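Uncharacterized protein (Porphyromonas gingivalis, PDB 2QSV) is of unknown function, with a C-terminal part of two Ig-like beta-sandwich domains and a possible but unproven cysteine-peptidase activity in the whole protein. Local coordinates at residues S33-A38 / L84-P89; P43-L48 / K78-V83; V22-V27 / P60-L65. All blocks are in the same frame, centred on the assembly; numbering follows the deposited sequence.

Contact 1 of 3, residues S33-A38 / L84-P89; sequences SDLQVA and LEVTSP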
# COMPACT_ATOMS: atom_id res chain seq x y z
N SER A 33 9.91 -25.98 20.13
CA SER A 33 9.35 -25.79 21.45
C SER A 33 8.46 -24.56 21.50
O SER A 33 8.06 -24.03 20.46
CB SER A 33 10.47 -25.71 22.49
OG SER A 33 9.94 -25.71 23.82
N ASP A 34 8.14 -24.14 22.72
CA ASP A 34 7.26 -23.01 22.96
C ASP A 34 7.77 -21.72 22.34
O ASP A 34 8.98 -21.40 22.46
CB ASP A 34 7.03 -22.85 24.45
CG ASP A 34 6.00 -23.85 24.97
OD1 ASP A 34 5.58 -23.75 26.16
OD2 ASP A 34 5.59 -24.72 24.16
N LEU A 35 6.85 -21.04 21.65
CA LEU A 35 7.01 -19.64 21.25
C LEU A 35 6.05 -18.77 22.04
O LEU A 35 4.85 -19.04 22.12
CB LEU A 35 6.81 -19.44 19.75
CG LEU A 35 8.00 -19.73 18.84
CD1 LEU A 35 7.74 -19.18 17.43
CD2 LEU A 35 9.31 -19.17 19.43
N GLN A 36 6.59 -17.75 22.69
CA GLN A 36 5.76 -16.72 23.28
C GLN A 36 5.67 -15.55 22.30
O GLN A 36 6.70 -15.00 21.87
CB GLN A 36 6.34 -16.26 24.61
CG GLN A 36 5.35 -15.44 25.41
CD GLN A 36 4.28 -16.30 26.04
OE1 GLN A 36 3.15 -15.85 26.28
NE2 GLN A 36 4.63 -17.55 26.32
N VAL A 37 4.45 -15.19 21.93
CA VAL A 37 4.21 -14.19 20.88
C VAL A 37 3.44 -12.99 21.40
O VAL A 37 2.38 -13.13 22.01
CB VAL A 37 3.49 -14.79 19.65
CG1 VAL A 37 3.39 -13.75 18.52
CG2 VAL A 37 4.22 -16.02 19.14
N ALA A 38 4.00 -11.80 21.17
CA ALA A 38 3.30 -10.57 21.45
C ALA A 38 3.20 -9.74 20.17
O ALA A 38 4.18 -9.57 19.45
CB ALA A 38 3.98 -9.81 22.57
N LEU A 84 5.47 -8.06 15.23
CA LEU A 84 5.47 -9.33 15.99
C LEU A 84 6.77 -9.60 16.73
O LEU A 84 7.83 -9.72 16.12
CB LEU A 84 5.15 -10.50 15.06
CG LEU A 84 3.81 -10.35 14.34
CD1 LEU A 84 3.69 -11.47 13.32
CD2 LEU A 84 2.62 -10.34 15.32
N GLU A 85 6.67 -9.69 18.05
CA GLU A 85 7.81 -10.01 18.90
C GLU A 85 7.72 -11.45 19.41
O GLU A 85 6.80 -11.82 20.14
CB GLU A 85 7.90 -9.05 20.07
CG GLU A 85 9.02 -9.39 21.04
CD GLU A 85 8.90 -8.62 22.32
OE1 GLU A 85 9.53 -7.53 22.41
OE2 GLU A 85 8.16 -9.10 23.24
N VAL A 86 8.70 -12.25 19.02
CA VAL A 86 8.73 -13.67 19.37
C VAL A 86 9.84 -13.98 20.38
O VAL A 86 11.01 -13.60 20.18
CB VAL A 86 8.89 -14.47 18.08
CG1 VAL A 86 9.64 -15.76 18.32
CG2 VAL A 86 7.52 -14.71 17.48
N THR A 87 9.47 -14.65 21.47
CA THR A 87 10.43 -15.12 22.48
C THR A 87 10.29 -16.62 22.73
O THR A 87 9.23 -17.10 23.13
CB THR A 87 10.34 -14.35 23.81
OG1 THR A 87 9.19 -14.77 24.56
CG2 THR A 87 10.25 -12.85 23.57
N SER A 88 11.38 -17.34 22.48
CA SER A 88 11.48 -18.80 22.70
C SER A 88 11.97 -19.07 24.13
O SER A 88 13.16 -18.93 24.40
CB SER A 88 12.46 -19.41 21.67
OG SER A 88 13.06 -20.60 22.14
N PRO A 89 11.05 -19.46 25.05
CA PRO A 89 11.45 -19.62 26.48
C PRO A 89 12.81 -20.32 26.73
O PRO A 89 13.47 -20.08 27.75
CB PRO A 89 10.31 -20.47 27.06
CG PRO A 89 9.07 -20.08 26.22
CD PRO A 89 9.61 -19.76 24.83
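Val86 sends its two methyls to different partners on the neighbouring strand: CG1 reaches Leu35, 3.6 Å from Leu35 CD2, while CG2 lies beside the Val37 branch, with Val86 CG2 3.9 Å from Val37 CG2. The Val86 chi1 of 149° falls off the staggered position and turns the two methyls this way. Leu35 starts out away from the neighbouring strand, but CD2 comes back to meet Val86 and the CB of Ser88. Residues 35-38 and 84-87 are antiparallel neighbours in the five-stranded sheet of an E-set, Ig-like beta sandwich, and Leu35, Val37 and Val86 all look into the interior, where Leu3 of the other sheet packs on them. On the outer face Gln36 and Thr87 form a hydrogen-bonded pair whose side chains run alongside each other, pointing the same way. Thr87 OG1, wedged between its own N and carbonyl carbon (chi1 76°), comes to 3.2 Å from Gln36 CB, and the Gln36 amide leads away from the pair. Two backbone bonds join these residues: Gln36 N to Thr87 O at 2.8 Å, and Thr87 N to Gln36 O. Ala38 and Glu85 are bonded in both directions as well, with Glu85 N 2.9 Å from Ala38 O. At the Leu35 end of the pairing both chains are loop, and Pro89 brings the CG-CD side of its ring to Asp34, Pro89 CD lying 3.0 Å from Asp34 O. Ser88 OG bonds to the backbone N of Thr91, within the hairpin leading to strand 94-105.

Contact 2 of 3, residues P43-L48 / K78-V83; sequences PSFVSL and KDEPLV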
# COMPACT_ATOMS: atom_id res chain seq x y z
N PRO A 43 -1.29 -1.35 13.40
CA PRO A 43 -1.70 -0.20 12.60
C PRO A 43 -2.79 0.64 13.29
O PRO A 43 -3.69 0.07 13.93
CB PRO A 43 -2.27 -0.85 11.35
CG PRO A 43 -1.45 -2.06 11.18
CD PRO A 43 -1.25 -2.58 12.59
N SER A 44 -2.72 1.96 13.16
CA SER A 44 -3.70 2.85 13.78
C SER A 44 -5.15 2.64 13.29
O SER A 44 -6.09 3.11 13.95
CB SER A 44 -3.33 4.31 13.51
OG SER A 44 -3.43 4.59 12.14
N PHE A 45 -5.30 1.96 12.16
CA PHE A 45 -6.61 1.76 11.52
C PHE A 45 -7.15 0.35 11.71
O PHE A 45 -8.15 -0.02 11.09
CB PHE A 45 -6.58 2.13 10.01
CG PHE A 45 -5.45 1.46 9.23
CD1 PHE A 45 -5.59 0.18 8.68
CD2 PHE A 45 -4.24 2.12 9.03
CE1 PHE A 45 -4.54 -0.42 7.94
CE2 PHE A 45 -3.19 1.54 8.28
CZ PHE A 45 -3.35 0.28 7.73
N VAL A 46 -6.49 -0.45 12.56
CA VAL A 46 -7.00 -1.79 12.84
C VAL A 46 -7.27 -2.05 14.32
O VAL A 46 -6.75 -1.36 15.20
CB VAL A 46 -6.12 -2.96 12.26
CG1 VAL A 46 -5.70 -2.74 10.81
CG2 VAL A 46 -4.97 -3.30 13.17
N SER A 47 -8.10 -3.08 14.56
CA SER A 47 -8.41 -3.62 15.88
C SER A 47 -7.98 -5.06 15.95
O SER A 47 -8.18 -5.83 14.99
CB SER A 47 -9.92 -3.56 16.11
OG SER A 47 -10.23 -2.48 16.94
N LEU A 48 -7.37 -5.43 17.08
CA LEU A 48 -7.03 -6.82 17.39
C LEU A 48 -7.06 -7.08 18.91
O LEU A 48 -6.31 -6.47 19.67
CB LEU A 48 -5.67 -7.18 16.80
CG LEU A 48 -5.19 -8.64 16.89
CD1 LEU A 48 -5.97 -9.52 15.92
CD2 LEU A 48 -3.68 -8.75 16.61
N LYS A 78 -2.67 4.00 3.13
CA LYS A 78 -2.05 3.92 4.44
C LYS A 78 -1.25 2.63 4.45
O LYS A 78 -1.73 1.60 3.99
CB LYS A 78 -3.13 3.89 5.53
CG LYS A 78 -4.30 4.88 5.33
CD LYS A 78 -3.77 6.34 5.44
CE LYS A 78 -4.87 7.36 5.14
NZ LYS A 78 -4.31 8.75 5.09
N ASP A 79 -0.03 2.68 4.93
CA ASP A 79 0.84 1.51 5.06
C ASP A 79 1.41 1.56 6.45
O ASP A 79 2.13 2.48 6.76
CB ASP A 79 2.00 1.57 4.07
CG ASP A 79 1.54 1.64 2.64
OD1 ASP A 79 0.88 0.69 2.16
OD2 ASP A 79 1.84 2.64 1.97
N GLU A 80 1.02 0.61 7.31
CA GLU A 80 1.50 0.59 8.69
C GLU A 80 1.82 -0.84 9.11
O GLU A 80 1.10 -1.76 8.73
CB GLU A 80 0.46 1.19 9.63
CG GLU A 80 0.27 2.73 9.53
CD GLU A 80 -0.49 3.30 10.72
OE1 GLU A 80 -0.28 2.84 11.88
OE2 GLU A 80 -1.31 4.18 10.50
N PRO A 81 2.92 -1.03 9.87
CA PRO A 81 3.31 -2.40 10.23
C PRO A 81 2.51 -3.03 11.38
O PRO A 81 2.09 -2.37 12.34
CB PRO A 81 4.79 -2.25 10.63
CG PRO A 81 4.86 -0.84 11.24
CD PRO A 81 3.86 -0.01 10.41
N LEU A 82 2.28 -4.32 11.27
CA LEU A 82 1.88 -5.13 12.41
C LEU A 82 3.20 -5.72 12.99
O LEU A 82 3.93 -6.46 12.31
CB LEU A 82 0.90 -6.21 11.95
CG LEU A 82 0.46 -7.22 13.00
CD1 LEU A 82 -0.62 -6.60 13.86
CD2 LEU A 82 -0.08 -8.48 12.32
N VAL A 83 3.55 -5.36 14.22
CA VAL A 83 4.87 -5.77 14.73
C VAL A 83 4.78 -7.00 15.64
O VAL A 83 4.10 -6.99 16.67
CB VAL A 83 5.65 -4.59 15.38
CG1 VAL A 83 7.11 -5.01 15.69
CG2 VAL A 83 5.64 -3.37 14.45
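A type I beta turn, Pro43 to Val46, leads from strand 35-41 of one sheet toward strand 46-47 of the other, and here it is held by residues 78-83 of strand 76-87. Glu80 provides the clasp. Its carboxylate receives two bonds from Ser44: the backbone N gives to OE1, 2.9 Å away and almost straight at 166°, and the hydroxyl OG gives to OE2 at 2.7 Å. The two donors arrive differently, OG on the syn side of OE2, somewhat out of the carboxylate plane, N from well above that plane at OE1. Ser44 OG can reach because chi1 of 66° tucks it between its own N and carbonyl carbon, while the Glu80 chain, extended beyond CG, carries the acid group across to the turn. Beside this polar pair lies an apolar layer. Pro43 CB sits over the centre of one face of the Phe45 ring, 3.9 Å above its plane, and also meets Glu80 CB at 3.8 Å. Phe45 CE2 comes 3.6 Å from Lys78 CB, the two side chains crossing at a slant; Lys78 then turns off, and its NZ bonds to the carbonyl of Pro74. Further along, Pro43 CD rests 3.4 Å from Pro81 O. Val101 and Leu103 of strand 94-105 extend the packing around Phe45. With both carboxylate oxygens gripped by one residue, the rotation of the Glu80 acid group is restricted, and donation from the Ser44 N and OG probably helps stabilise its negative charge.

Contact 3 of 3, residues V22-V27 / P60-L65; sequences VVRLVV and PRELNL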
# COMPACT_ATOMS: atom_id res chain seq x y z
N VAL A 22 -12.06 -7.08 7.32
CA VAL A 22 -11.20 -7.92 8.12
C VAL A 22 -10.13 -8.51 7.24
O VAL A 22 -10.37 -8.85 6.09
CB VAL A 22 -12.04 -8.98 8.94
CG1 VAL A 22 -12.69 -9.99 8.01
CG2 VAL A 22 -11.19 -9.67 10.02
N VAL A 23 -8.91 -8.55 7.76
CA VAL A 23 -7.80 -9.19 7.10
C VAL A 23 -7.26 -10.27 8.07
O VAL A 23 -7.23 -10.09 9.30
CB VAL A 23 -6.73 -8.15 6.62
CG1 VAL A 23 -5.57 -8.82 6.02
CG2 VAL A 23 -7.32 -7.29 5.52
N ARG A 24 -6.88 -11.40 7.51
CA ARG A 24 -6.50 -12.55 8.32
C ARG A 24 -5.03 -12.88 8.13
O ARG A 24 -4.54 -13.00 7.02
CB ARG A 24 -7.37 -13.78 8.00
CG ARG A 24 -6.93 -15.09 8.70
CD ARG A 24 -7.93 -16.25 8.49
NE ARG A 24 -9.18 -16.00 9.21
CZ ARG A 24 -10.37 -16.53 8.91
NH1 ARG A 24 -10.48 -17.36 7.87
NH2 ARG A 24 -11.44 -16.21 9.63
N LEU A 25 -4.33 -13.03 9.26
CA LEU A 25 -2.96 -13.51 9.24
C LEU A 25 -2.87 -14.84 9.99
O LEU A 25 -3.33 -14.95 11.12
CB LEU A 25 -2.02 -12.48 9.87
CG LEU A 25 -0.53 -12.81 9.88
CD1 LEU A 25 0.02 -12.80 8.47
CD2 LEU A 25 0.20 -11.82 10.74
N VAL A 26 -2.25 -15.84 9.35
CA VAL A 26 -1.96 -17.11 10.05
C VAL A 26 -0.48 -17.22 10.44
O VAL A 26 0.39 -17.30 9.59
CB VAL A 26 -2.39 -18.36 9.22
CG1 VAL A 26 -1.98 -19.66 9.95
CG2 VAL A 26 -3.89 -18.33 8.95
N VAL A 27 -0.22 -17.20 11.75
CA VAL A 27 1.12 -17.43 12.26
C VAL A 27 1.32 -18.90 12.69
O VAL A 27 0.37 -19.57 13.11
CB VAL A 27 1.49 -16.47 13.42
CG1 VAL A 27 1.63 -15.05 12.89
CG2 VAL A 27 0.49 -16.52 14.57
N PRO A 60 -0.21 -23.21 13.81
CA PRO A 60 -1.44 -23.38 14.57
C PRO A 60 -2.47 -22.25 14.55
O PRO A 60 -3.65 -22.54 14.32
CB PRO A 60 -0.95 -23.63 16.02
CG PRO A 60 0.54 -23.44 16.00
CD PRO A 60 0.89 -22.78 14.70
N ARG A 61 -2.07 -21.00 14.81
CA ARG A 61 -3.04 -19.91 15.12
C ARG A 61 -3.38 -18.83 14.06
O ARG A 61 -2.60 -18.59 13.13
CB ARG A 61 -2.63 -19.21 16.41
CG ARG A 61 -3.42 -17.97 16.66
CD ARG A 61 -2.74 -17.07 17.60
NE ARG A 61 -3.55 -16.91 18.79
CZ ARG A 61 -3.47 -17.67 19.88
NH1 ARG A 61 -2.61 -18.68 19.96
NH2 ARG A 61 -4.29 -17.44 20.90
N GLU A 62 -4.52 -18.14 14.24
CA GLU A 62 -4.99 -17.09 13.32
C GLU A 62 -5.25 -15.73 13.96
O GLU A 62 -5.83 -15.65 15.06
CB GLU A 62 -6.27 -17.52 12.62
CG GLU A 62 -6.09 -18.70 11.67
CD GLU A 62 -7.40 -19.14 11.00
OE1 GLU A 62 -8.46 -18.49 11.22
OE2 GLU A 62 -7.36 -20.13 10.24
N LEU A 63 -4.85 -14.68 13.26
CA LEU A 63 -5.13 -13.31 13.70
C LEU A 63 -6.06 -12.62 12.70
O LEU A 63 -5.78 -12.59 11.48
CB LEU A 63 -3.83 -12.51 13.94
CG LEU A 63 -2.68 -13.20 14.69
CD1 LEU A 63 -1.41 -12.35 14.71
CD2 LEU A 63 -3.09 -13.61 16.11
N ASN A 64 -7.16 -12.08 13.21
CA ASN A 64 -8.13 -11.34 12.40
C ASN A 64 -8.09 -9.86 12.74
O ASN A 64 -8.54 -9.46 13.81
CB ASN A 64 -9.56 -11.90 12.55
CG ASN A 64 -9.63 -13.39 12.23
OD1 ASN A 64 -9.99 -14.20 13.10
ND2 ASN A 64 -9.26 -13.77 11.02
N LEU A 65 -7.53 -9.07 11.84
CA LEU A 65 -7.44 -7.64 12.02
C LEU A 65 -8.70 -7.00 11.45
O LEU A 65 -8.96 -7.08 10.24
CB LEU A 65 -6.20 -7.09 11.31
CG LEU A 65 -4.78 -7.42 11.79
CD1 LEU A 65 -4.45 -8.92 11.88
CD2 LEU A 65 -3.81 -6.74 10.84
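Leu63, Leu25, Val23 and Leu65 form the close side of this antiparallel pairing, facing the interior of the sandwich, whereas Arg24, Glu62, Asn64 and Val26 lie on the outer face. On the inner side Leu25 and Leu63 are a hydrogen-bonded pair with short bonds both ways, Leu25 N to Leu63 O at 2.7 Å and Leu63 N to Leu25 O at 2.6 Å. Their methyls approach, Leu25 CD2 to Leu63 CD1 at 4.3 Å, and Leu10 and Phe53 of the facing sheet pack on Leu25 and Leu63, respectively. Val23 and Leu65 are likewise hydrogen-bonded in both directions, with Val23 N 2.9 Å from Leu65 O. At the other end the backbone bonds between Val27 and Arg61 are weak, and the Arg61 guanidinium leaves for a salt bridge with Asp50.

The outer face is more open. Arg24, extended as far as CD and then bent at chi3 (-69°), brings its guanidinium beside the Glu62 and Asn64 side chains. Glu62 OE1 lies over one face of that group, 3.3 Å from Arg24 NE, the guanidinium and carboxylate planes being 26° apart. The Asn64 side chain runs alongside Arg24, pointing the same way. Val26 CG2 leans on the Glu62 chain, 3.5 Å from Glu62 CG. Because no N-H of Arg24 points at Glu62 OE1, their attraction rests on charge alone; it is probably less directional than a hydrogen-bonded ion pair and, on an exposed surface, partly screened by solvent.

All three contacts belong to the first of the chain's two sandwich domains, within the range of the PG_0320-like family. Contact 1 and contact 3 lie in opposite sheets, their centres about 16 Å apart; they meet where Leu84 CD1 packs on Val27 CG1 across the interior. Contact 2 joins strand 76-87, which it shares with contact 1, to the turn that leads into strand 46-47, the neighbour of 61-67 in the other sheet. Its centre is about 20 Å from that of contact 1 and 13 Å from that of contact 3. Along the chain contact 2 is nested inside the loop closed by contact 1, while contact 3 interlaces with both, so the sandwich is closed by segments far apart in sequence.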